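Local coordinates for cell wall binding protein cwp8 (Peptoclostridium difficile, PDB 5J6Q) that probably anchors itself non-covalently to the bacterial cell wall through its three CWB2 domains, as a surface protein associated with the S-layer, at residues S342-E352 with E374-L385; D429-Q439 with T501-Y510. One frame throughout, in Å; residues are numbered along the deposited sequence.

How the contacts relate
The two contacts belong to the cell wall-anchoring part of the protein, which carries three CWB2 domains. Contact 1 lies within the first CWB2 domain and joins two loops that each lead from a strand of its parallel sheet into a helix. Contact 2 joins the second domain, through residues 429-439, to the third, through residues 501-510. Their centres are 30 Å apart and their nearest atoms about 14 Å, so they do not touch. One thus lies within a single domain and the other between two domains. Near contact 2 the side chain of Asp-429 is about 5 Å from a sulfate ion, probably from the crystallisation liquor.

Contact 1 (S342-E352 with E374-L385); sequences SKKDSLPSEIE and ESKVSKETEEKL
The N-cap of helix 379-386, in the first CWB2 domain, is where Ser-378 meets the loop that follows strand 339-342. Two donors grip the carbonyl oxygen of Lys-344. Ser-378 N reaches Lys-344 O at 2.9 Å, with an N-H...O angle of 159°. Ser-378 OG donates to Lys-344 O at 2.7 Å. This hydroxyl sits between its own backbone N and carbonyl carbon (chi1 62°). From there Ser-378 OG also accepts from Thr-381 N at 3.2 Å, which is the capping bond. The cap therefore ties the helix start to the other loop.

The side chain of Lys-344 is fully extended and lies across the carbonyl groups of 374-376. Lys-344 CE comes within 3.1 Å of Glu-374 O, while Lys-344 CA makes a CH...O contact of 3.0 Å with Lys-376 O. In the first turn of the helix, Thr-381 turns its methyl CG2 to Ser-342 OG. Leu-347 and Leu-385 cross at about a right angle, with CD2 against CD2 at 3.8 Å. Further out, Lys-384 NZ and Glu-352 OE2 form a salt bridge of 3.0 Å, whose hydrogen bond is weak. A water links Asp-345 O to Glu-380 OE2.

Both loops leave the C-terminal edge of the parallel sheet, and strand 313-318 runs between their two strands. Its Leu-316 is touched by Ser-342, Leu-347 and Leu-385. Ile-370 of strand 367-371 backs Val-377 and Leu-385. Arg-395 of strand 392-396 bonds Val-377 O and pairs with Glu-382, while Phe-295 of helix 294-305 packs on Lys-343 and Pro-348.

Contact 2 (D429-Q439 with T501-Y510); sequences DAMSISARAAQ and TNAKVINKYY
The ring of Tyr-509 has Arg-436 over one face and Lys-508 over the other. Arg-436 CG stands 4.1 Å from the centroid of the Tyr-509 ring, 6° off the normal, in a CH-pi contact. Lys-508 CG covers the centre of the opposite face of Tyr-509 at 4.0 Å. The Arg-436 chain bends at chi2, which carries its guanidinium out over the CD2 side of the ring. Tyr-509 CD2 lies 3.3 Å from Arg-436 CZ, over the centre of the guanidinium. The two planes are 29° apart, so the groups are tilted rather than flat on each other.

Tyr-510 has two waters at its ring edge, in plane, and both bond its OH. One also donates to Ser-432 O and accepts from Arg-436 N. The other accepts from Gln-439 NE2. Beside these rings, Ile-433 CD1 comes within 3.5 Å of Tyr-509 CE1 and 3.9 Å of Val-505 CG1. Phe-420 of strand 418-423 backs both Ile-433 and Tyr-509.

At the other end, Asn-502 ND2 donates to Ser-432 OG at 2.9 Å, with an N-H...O angle of 150°. The Asn-502 amide is also bonded to Ile-547 O, Leu-549 N and Gln-558 NE2, which fix its rotation. Thr-501 OG1 is near Asp-429 OD1, but its bonds are to Gly-495 N and Asn-497 O.

Between these two segments there is one direct hydrogen bond, at a buried amide with several partners. Two waters bridge the segments at Tyr-510 OH. The rest is mostly packing, including the Arg-436 guanidinium tilted against the Tyr-509 ring.

Contact 1 (S342-E352 with E374-L385)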
loop_
_atom_site.group_PDB
_atom_site.type_symbol
_atom_site.label_atom_id
_atom_site.label_comp_id
_atom_site.label_asym_id
_atom_site.label_seq_id
_atom_site.Cartn_x
_atom_site.Cartn_y
_atom_site.Cartn_z
ATOM N N SER A 342 28.483 3.929 -11.637
ATOM C CA SER A 342 29.355 4.801 -10.885
ATOM C C SER A 342 29.360 6.211 -11.449
ATOM O O SER A 342 29.088 6.407 -12.632
ATOM C CB SER A 342 30.797 4.293 -10.957
ATOM O OG SER A 342 31.584 4.885 -9.941
ATOM N N LYS A 343 29.631 7.191 -10.589
ATOM C CA LYS A 343 29.841 8.505 -11.145
ATOM C C LYS A 343 31.294 8.391 -11.723
ATOM O O LYS A 343 32.020 7.441 -11.412
ATOM C CB LYS A 343 29.723 9.554 -10.043
ATOM C CG LYS A 343 28.391 10.307 -10.069
ATOM C CD LYS A 343 27.613 10.128 -8.784
ATOM C CE LYS A 343 26.406 11.061 -8.743
ATOM N NZ LYS A 343 25.991 11.315 -7.339
ATOM N N LYS A 344 31.698 9.303 -12.561
ATOM C CA LYS A 344 33.049 9.288 -13.095
ATOM C C LYS A 344 34.016 9.553 -11.948
ATOM O O LYS A 344 35.001 8.852 -11.805
ATOM C CB LYS A 344 33.241 10.390 -14.163
ATOM C CG LYS A 344 34.713 10.570 -14.551
ATOM C CD LYS A 344 34.922 11.695 -15.558
ATOM C CE LYS A 344 36.391 11.831 -15.893
ATOM N NZ LYS A 344 36.651 12.946 -16.847
ATOM N N ASP A 345 33.720 10.567 -11.120
ATOM C CA ASP A 345 34.630 10.917 -10.028
ATOM C C ASP A 345 34.290 10.327 -8.678
ATOM O O ASP A 345 34.882 10.764 -7.698
ATOM C CB ASP A 345 34.718 12.441 -9.896
ATOM C CG ASP A 345 35.430 13.084 -11.063
ATOM O OD1 ASP A 345 36.193 12.378 -11.757
ATOM O OD2 ASP A 345 35.216 14.287 -11.293
ATOM N N SER A 346 33.345 9.359 -8.589
ATOM C CA SER A 346 33.065 8.734 -7.291
ATOM C C SER A 346 32.127 7.532 -7.379
ATOM O O SER A 346 31.536 7.250 -8.416
ATOM C CB SER A 346 32.483 9.743 -6.312
ATOM O OG SER A 346 31.354 10.385 -6.858
ATOM N N LEU A 347 32.007 6.842 -6.266
ATOM C CA LEU A 347 31.160 5.679 -6.124
ATOM C C LEU A 347 30.176 6.045 -5.043
ATOM O O LEU A 347 30.590 6.206 -3.891
ATOM C CB LEU A 347 31.980 4.445 -5.708
ATOM C CG LEU A 347 31.337 3.105 -6.051
ATOM C CD1 LEU A 347 31.232 2.942 -7.547
ATOM C CD2 LEU A 347 32.168 1.980 -5.488
ATOM N N PRO A 348 28.875 6.201 -5.377
ATOM C CA PRO A 348 27.869 6.561 -4.372
ATOM C C PRO A 348 27.858 5.427 -3.297
ATOM O O PRO A 348 28.157 4.314 -3.705
ATOM C CB PRO A 348 26.570 6.663 -5.206
ATOM C CG PRO A 348 27.068 6.972 -6.597
ATOM C CD PRO A 348 28.285 6.053 -6.712
ATOM N N SER A 349 27.500 5.687 -2.025
ATOM C CA SER A 349 27.556 4.690 -0.982
ATOM C C SER A 349 26.582 3.553 -1.195
ATOM O O SER A 349 26.862 2.438 -0.759
ATOM C CB SER A 349 27.308 5.313 0.397
ATOM O OG SER A 349 26.008 5.844 0.564
ATOM N N GLU A 350 25.466 3.820 -1.855
ATOM C CA GLU A 350 24.441 2.817 -2.126
ATOM C C GLU A 350 24.959 1.727 -2.974
ATOM O O GLU A 350 24.622 0.592 -2.759
ATOM C CB GLU A 350 23.217 3.463 -2.823
ATOM C CG GLU A 350 22.407 4.291 -1.849
ATOM C CD GLU A 350 22.777 5.788 -1.910
ATOM O OE1 GLU A 350 21.986 6.557 -1.381
ATOM O OE2 GLU A 350 23.850 6.168 -2.490
ATOM N N ILE A 351 25.767 2.065 -3.951
ATOM C CA ILE A 351 26.368 1.120 -4.899
ATOM C C ILE A 351 27.564 0.340 -4.168
ATOM O O ILE A 351 27.718 -0.863 -4.321
ATOM C CB ILE A 351 26.872 1.929 -6.111
ATOM C CG1 ILE A 351 25.646 2.467 -7.005
ATOM C CG2 ILE A 351 27.842 1.090 -6.938
ATOM C CD1 ILE A 351 24.650 1.422 -7.552
ATOM N N GLU A 352 28.376 1.050 -3.389
ATOM C CA GLU A 352 29.475 0.417 -2.670
ATOM C C GLU A 352 28.876 -0.605 -1.751
ATOM O O GLU A 352 29.315 -1.770 -1.729
ATOM C CB GLU A 352 30.262 1.511 -1.882
ATOM C CG GLU A 352 31.247 0.945 -0.869
ATOM C CD GLU A 352 32.093 2.039 -0.247
ATOM O OE1 GLU A 352 31.522 2.876 0.454
ATOM O OE2 GLU A 352 33.302 2.069 -0.489
ATOM N N GLU A 374 38.109 6.216 -18.617
ATOM C CA GLU A 374 38.161 6.980 -17.389
ATOM C C GLU A 374 37.257 8.180 -17.527
ATOM O O GLU A 374 37.023 8.900 -16.580
ATOM C CB GLU A 374 39.614 7.362 -17.112
ATOM C CG GLU A 374 40.501 6.132 -17.212
ATOM C CD GLU A 374 41.981 6.442 -17.161
ATOM O OE1 GLU A 374 42.768 5.465 -17.183
ATOM O OE2 GLU A 374 42.357 7.640 -17.101
ATOM N N SER A 375 36.762 8.386 -18.737
ATOM C CA SER A 375 35.810 9.428 -19.097
ATOM C C SER A 375 34.421 9.072 -18.531
ATOM O O SER A 375 33.535 9.911 -18.477
ATOM C CB SER A 375 35.727 9.523 -20.618
ATOM O OG SER A 375 36.575 8.543 -21.213
ATOM N N LYS A 376 34.247 7.818 -18.124
ATOM C CA LYS A 376 33.010 7.269 -17.575
ATOM C C LYS A 376 33.245 6.915 -16.107
ATOM O O LYS A 376 32.484 7.327 -15.244
ATOM C CB LYS A 376 32.598 6.010 -18.363
ATOM C CG LYS A 376 31.759 6.285 -19.624
ATOM C CD LYS A 376 32.134 7.584 -20.330
ATOM C CE LYS A 376 30.919 8.376 -20.744
ATOM N NZ LYS A 376 30.590 9.447 -19.755
ATOM N N VAL A 377 34.321 6.147 -15.841
ATOM C CA VAL A 377 34.725 5.740 -14.508
ATOM C C VAL A 377 36.224 6.088 -14.370
ATOM O O VAL A 377 37.066 5.410 -14.961
ATOM C CB VAL A 377 34.515 4.226 -14.274
ATOM C CG1 VAL A 377 34.726 3.911 -12.799
ATOM C CG2 VAL A 377 33.124 3.773 -14.739
ATOM N N SER A 378 36.554 7.124 -13.598
ATOM C CA SER A 378 37.953 7.564 -13.471
ATOM C C SER A 378 38.959 6.494 -12.997
ATOM O O SER A 378 38.613 5.372 -12.604
ATOM C CB SER A 378 38.041 8.756 -12.520
ATOM O OG SER A 378 37.609 8.389 -11.223
ATOM N N LYS A 379 40.232 6.873 -13.054
ATOM C CA LYS A 379 41.331 6.024 -12.620
ATOM C C LYS A 379 41.286 5.965 -11.106
ATOM O O LYS A 379 41.560 4.920 -10.521
ATOM C CB LYS A 379 42.675 6.612 -13.106
ATOM C CG LYS A 379 43.881 5.794 -12.664
ATOM C CD LYS A 379 44.104 4.591 -13.586
ATOM N N GLU A 380 40.912 7.090 -10.471
ATOM C CA GLU A 380 40.832 7.156 -9.014
ATOM C C GLU A 380 39.710 6.290 -8.430
ATOM O O GLU A 380 39.897 5.748 -7.345
ATOM C CB GLU A 380 40.658 8.600 -8.534
ATOM C CG GLU A 380 41.176 8.779 -7.118
ATOM C CD GLU A 380 40.829 10.127 -6.534
ATOM O OE1 GLU A 380 41.749 10.949 -6.322
ATOM O OE2 GLU A 380 39.630 10.358 -6.282
ATOM N N THR A 381 38.545 6.150 -9.101
ATOM C CA THR A 381 37.529 5.273 -8.503
ATOM C C THR A 381 38.086 3.852 -8.632
ATOM O O THR A 381 37.909 2.997 -7.754
ATOM C CB THR A 381 36.144 5.416 -9.222
ATOM O OG1 THR A 381 35.479 6.578 -8.712
ATOM C CG2 THR A 381 35.228 4.171 -8.986
ATOM N N GLU A 382 38.770 3.607 -9.730
ATOM C CA GLU A 382 39.365 2.287 -9.939
ATOM C C GLU A 382 40.356 1.896 -8.807
ATOM O O GLU A 382 40.407 0.711 -8.457
ATOM C CB GLU A 382 40.097 2.300 -11.260
ATOM C CG GLU A 382 40.326 0.928 -11.846
ATOM C CD GLU A 382 40.879 1.071 -13.237
ATOM O OE1 GLU A 382 41.121 0.053 -13.890
ATOM O OE2 GLU A 382 41.064 2.255 -13.676
ATOM N N GLU A 383 41.104 2.881 -8.223
ATOM C CA GLU A 383 42.064 2.634 -7.144
ATOM C C GLU A 383 41.392 2.568 -5.775
ATOM O O GLU A 383 41.935 1.947 -4.856
ATOM C CB GLU A 383 43.155 3.718 -7.138
ATOM C CG GLU A 383 42.607 5.094 -6.821
ATOM C CD GLU A 383 43.577 6.210 -7.147
ATOM O OE1 GLU A 383 43.814 7.057 -6.259
ATOM O OE2 GLU A 383 44.087 6.245 -8.284
ATOM N N LYS A 384 40.236 3.213 -5.601
ATOM C CA LYS A 384 39.569 3.081 -4.313
ATOM C C LYS A 384 39.063 1.642 -4.283
ATOM O O LYS A 384 39.053 0.992 -3.230
ATOM C CB LYS A 384 38.394 4.075 -4.147
ATOM C CG LYS A 384 37.428 3.666 -3.017
ATOM C CD LYS A 384 36.220 4.630 -2.878
ATOM C CE LYS A 384 35.114 4.007 -2.031
ATOM N NZ LYS A 384 35.076 4.510 -0.608
ATOM N N LEU A 385 38.663 1.136 -5.460
ATOM C CA LEU A 385 38.148 -0.211 -5.566
ATOM C C LEU A 385 39.264 -1.230 -5.374
ATOM O O LEU A 385 38.987 -2.312 -4.893
ATOM C CB LEU A 385 37.491 -0.403 -6.936
ATOM C CG LEU A 385 36.185 0.364 -7.103
ATOM C CD1 LEU A 385 35.852 0.437 -8.581
ATOM C CD2 LEU A 385 35.069 -0.331 -6.340
HETATM O O HOH W 1 37.970 11.091 -8.734
#

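Contact 2 (D429-Q439 with T501-Y510)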
loop_
_atom_site.group_PDB
_atom_site.type_symbol
_atom_site.label_atom_id
_atom_site.label_comp_id
_atom_site.label_asym_id
_atom_site.label_seq_id
_atom_site.Cartn_x
_atom_site.Cartn_y
_atom_site.Cartn_z
ATOM N N ASP A 429 17.316 1.916 -30.079
ATOM C CA ASP A 429 16.876 0.724 -30.850
ATOM C C ASP A 429 17.547 -0.491 -30.305
ATOM O O ASP A 429 16.971 -1.596 -30.315
ATOM C CB ASP A 429 17.265 0.757 -32.352
ATOM C CG ASP A 429 16.434 1.693 -33.162
ATOM O OD1 ASP A 429 15.300 2.075 -32.698
ATOM O OD2 ASP A 429 16.870 2.055 -34.249
ATOM N N ALA A 430 18.794 -0.301 -29.895
ATOM C CA ALA A 430 19.647 -1.369 -29.411
ATOM C C ALA A 430 19.189 -1.968 -28.126
ATOM O O ALA A 430 19.132 -3.190 -28.058
ATOM C CB ALA A 430 21.057 -0.849 -29.263
ATOM N N MET A 431 18.864 -1.138 -27.095
ATOM C CA MET A 431 18.382 -1.555 -25.793
ATOM C C MET A 431 17.284 -2.607 -25.854
ATOM O O MET A 431 17.120 -3.359 -24.937
ATOM C CB MET A 431 17.769 -0.360 -25.143
ATOM C CG MET A 431 17.491 -0.592 -23.777
ATOM S SD MET A 431 19.077 -0.626 -22.865
ATOM C CE MET A 431 19.708 0.982 -23.328
ATOM N N SER A 432 16.534 -2.605 -26.904
ATOM C CA SER A 432 15.469 -3.544 -27.131
ATOM C C SER A 432 15.952 -5.030 -27.309
ATOM O O SER A 432 15.198 -6.000 -27.044
ATOM C CB SER A 432 14.720 -3.036 -28.362
ATOM O OG SER A 432 13.716 -2.088 -28.023
ATOM N N ILE A 433 17.217 -5.208 -27.712
ATOM C CA ILE A 433 17.786 -6.551 -27.942
ATOM C C ILE A 433 18.723 -6.956 -26.816
ATOM O O ILE A 433 19.198 -8.071 -26.843
ATOM C CB ILE A 433 18.475 -6.454 -29.362
ATOM C CG1 ILE A 433 18.602 -7.844 -30.001
ATOM C CG2 ILE A 433 19.871 -5.809 -29.231
ATOM C CD1 ILE A 433 17.304 -8.686 -30.031
ATOM N N SER A 434 19.006 -6.083 -25.783
ATOM C CA SER A 434 19.870 -6.504 -24.679
ATOM C C SER A 434 19.393 -7.774 -23.955
ATOM O O SER A 434 20.231 -8.621 -23.753
ATOM C CB SER A 434 20.029 -5.366 -23.661
ATOM O OG SER A 434 20.852 -4.367 -24.265
ATOM N N ALA A 435 18.103 -7.919 -23.587
ATOM C CA ALA A 435 17.717 -9.118 -22.840
ATOM C C ALA A 435 17.989 -10.366 -23.701
ATOM O O ALA A 435 18.555 -11.290 -23.221
ATOM C CB ALA A 435 16.227 -9.069 -22.486
ATOM N N ARG A 436 17.547 -10.341 -24.972
ATOM C CA ARG A 436 17.672 -11.487 -25.867
ATOM C C ARG A 436 19.120 -11.854 -26.009
ATOM O O ARG A 436 19.425 -13.061 -25.912
ATOM C CB ARG A 436 17.028 -11.143 -27.212
ATOM C CG ARG A 436 17.427 -12.067 -28.313
ATOM C CD ARG A 436 16.753 -13.418 -28.009
ATOM N NE ARG A 436 17.072 -14.409 -29.014
ATOM C CZ ARG A 436 16.332 -15.501 -29.238
ATOM N NH1 ARG A 436 16.698 -16.362 -30.178
ATOM N NH2 ARG A 436 15.221 -15.737 -28.522
ATOM N N ALA A 437 20.015 -10.841 -26.181
ATOM C CA ALA A 437 21.417 -11.139 -26.313
ATOM C C ALA A 437 21.980 -11.682 -25.016
ATOM O O ALA A 437 22.722 -12.684 -25.070
ATOM C CB ALA A 437 22.197 -9.930 -26.709
ATOM N N ALA A 438 21.632 -11.051 -23.852
ATOM C CA ALA A 438 22.113 -11.522 -22.572
ATOM C C ALA A 438 21.646 -12.965 -22.398
ATOM O O ALA A 438 22.340 -13.756 -21.797
ATOM C CB ALA A 438 21.564 -10.699 -21.416
ATOM N N GLN A 439 20.476 -13.263 -22.890
ATOM C CA GLN A 439 19.880 -14.586 -22.718
ATOM C C GLN A 439 20.604 -15.683 -23.595
ATOM O O GLN A 439 20.318 -16.861 -23.424
ATOM C CB GLN A 439 18.413 -14.523 -23.126
ATOM C CG GLN A 439 17.696 -15.824 -22.813
ATOM C CD GLN A 439 16.325 -15.928 -23.388
ATOM O OE1 GLN A 439 15.860 -17.026 -23.776
ATOM N NE2 GLN A 439 15.610 -14.847 -23.448
ATOM N N THR A 501 10.662 -0.304 -33.251
ATOM C CA THR A 501 11.729 -1.336 -33.135
ATOM C C THR A 501 11.490 -2.291 -31.963
ATOM O O THR A 501 11.705 -3.523 -32.079
ATOM C CB THR A 501 13.046 -0.644 -32.927
ATOM O OG1 THR A 501 13.255 0.241 -34.060
ATOM C CG2 THR A 501 14.212 -1.604 -32.717
ATOM N N ASN A 502 11.132 -1.722 -30.795
ATOM C CA ASN A 502 10.877 -2.542 -29.621
ATOM C C ASN A 502 9.784 -3.506 -29.994
ATOM O O ASN A 502 9.976 -4.717 -29.713
ATOM C CB ASN A 502 10.460 -1.718 -28.436
ATOM C CG ASN A 502 10.304 -2.425 -27.158
ATOM O OD1 ASN A 502 9.169 -2.376 -26.548
ATOM N ND2 ASN A 502 11.332 -3.025 -26.648
ATOM N N ALA A 503 8.652 -3.031 -30.622
ATOM C CA ALA A 503 7.609 -3.986 -31.041
ATOM C C ALA A 503 8.185 -5.068 -31.962
ATOM O O ALA A 503 7.832 -6.244 -31.757
ATOM C CB ALA A 503 6.394 -3.302 -31.765
ATOM N N LYS A 504 9.061 -4.739 -32.999
ATOM C CA LYS A 504 9.620 -5.877 -33.842
ATOM C C LYS A 504 10.474 -6.878 -33.099
ATOM O O LYS A 504 10.380 -8.087 -33.403
ATOM C CB LYS A 504 10.394 -5.320 -35.055
ATOM C CG LYS A 504 9.385 -4.615 -35.983
ATOM C CD LYS A 504 10.018 -3.698 -37.054
ATOM C CE LYS A 504 9.187 -3.782 -38.353
ATOM N NZ LYS A 504 10.067 -3.426 -39.524
ATOM N N VAL A 505 11.324 -6.437 -32.093
ATOM C CA VAL A 505 12.107 -7.418 -31.324
ATOM C C VAL A 505 11.142 -8.364 -30.557
ATOM O O VAL A 505 11.348 -9.617 -30.524
ATOM C CB VAL A 505 12.983 -6.598 -30.331
ATOM C CG1 VAL A 505 13.685 -7.514 -29.269
ATOM C CG2 VAL A 505 14.055 -5.893 -31.114
ATOM N N ILE A 506 10.113 -7.753 -29.911
ATOM C CA ILE A 506 9.159 -8.538 -29.148
ATOM C C ILE A 506 8.426 -9.517 -30.109
ATOM O O ILE A 506 8.265 -10.706 -29.785
ATOM C CB ILE A 506 8.140 -7.656 -28.364
ATOM C CG1 ILE A 506 8.771 -6.918 -27.129
ATOM C CG2 ILE A 506 7.038 -8.614 -27.868
ATOM C CD1 ILE A 506 8.065 -5.514 -26.776
ATOM N N ASN A 507 8.037 -9.044 -31.329
ATOM C CA ASN A 507 7.275 -9.953 -32.228
ATOM C C ASN A 507 8.142 -11.127 -32.676
ATOM O O ASN A 507 7.669 -12.231 -32.862
ATOM C CB ASN A 507 6.832 -9.201 -33.442
ATOM C CG ASN A 507 5.950 -9.937 -34.467
ATOM O OD1 ASN A 507 4.888 -10.521 -34.166
ATOM N ND2 ASN A 507 6.281 -9.875 -35.723
ATOM N N LYS A 508 9.391 -10.875 -32.839
ATOM C CA LYS A 508 10.251 -11.914 -33.338
ATOM C C LYS A 508 10.728 -12.913 -32.315
ATOM O O LYS A 508 10.759 -14.101 -32.608
ATOM C CB LYS A 508 11.480 -11.302 -34.001
ATOM C CG LYS A 508 12.376 -12.434 -34.576
ATOM C CD LYS A 508 13.583 -11.827 -35.479
ATOM C CE LYS A 508 14.473 -12.997 -35.861
ATOM N NZ LYS A 508 14.695 -13.037 -37.316
ATOM N N TYR A 509 11.047 -12.480 -31.122
ATOM C CA TYR A 509 11.618 -13.431 -30.225
ATOM C C TYR A 509 10.844 -13.886 -29.019
ATOM O O TYR A 509 11.417 -14.739 -28.331
ATOM C CB TYR A 509 12.860 -12.788 -29.635
ATOM C CG TYR A 509 13.932 -12.519 -30.676
ATOM C CD1 TYR A 509 14.324 -11.220 -30.973
ATOM C CD2 TYR A 509 14.597 -13.559 -31.305
ATOM C CE1 TYR A 509 15.364 -10.959 -31.861
ATOM C CE2 TYR A 509 15.661 -13.316 -32.183
ATOM C CZ TYR A 509 16.039 -12.018 -32.449
ATOM O OH TYR A 509 17.104 -11.766 -33.255
ATOM N N TYR A 510 9.615 -13.369 -28.743
ATOM C CA TYR A 510 9.122 -13.689 -27.431
ATOM C C TYR A 510 7.823 -14.386 -27.366
ATOM O O TYR A 510 7.205 -14.364 -26.306
ATOM C CB TYR A 510 9.068 -12.378 -26.604
ATOM C CG TYR A 510 10.468 -11.964 -26.182
ATOM C CD1 TYR A 510 11.143 -10.951 -26.846
ATOM C CD2 TYR A 510 11.103 -12.604 -25.120
ATOM C CE1 TYR A 510 12.436 -10.590 -26.457
ATOM C CE2 TYR A 510 12.379 -12.261 -24.730
ATOM C CZ TYR A 510 13.055 -11.229 -25.415
ATOM O OH TYR A 510 14.324 -10.886 -25.031
HETATM O O HOH W 2 15.698 -8.353 -25.922
HETATM O O HOH W 3 15.220 -11.952 -22.666
#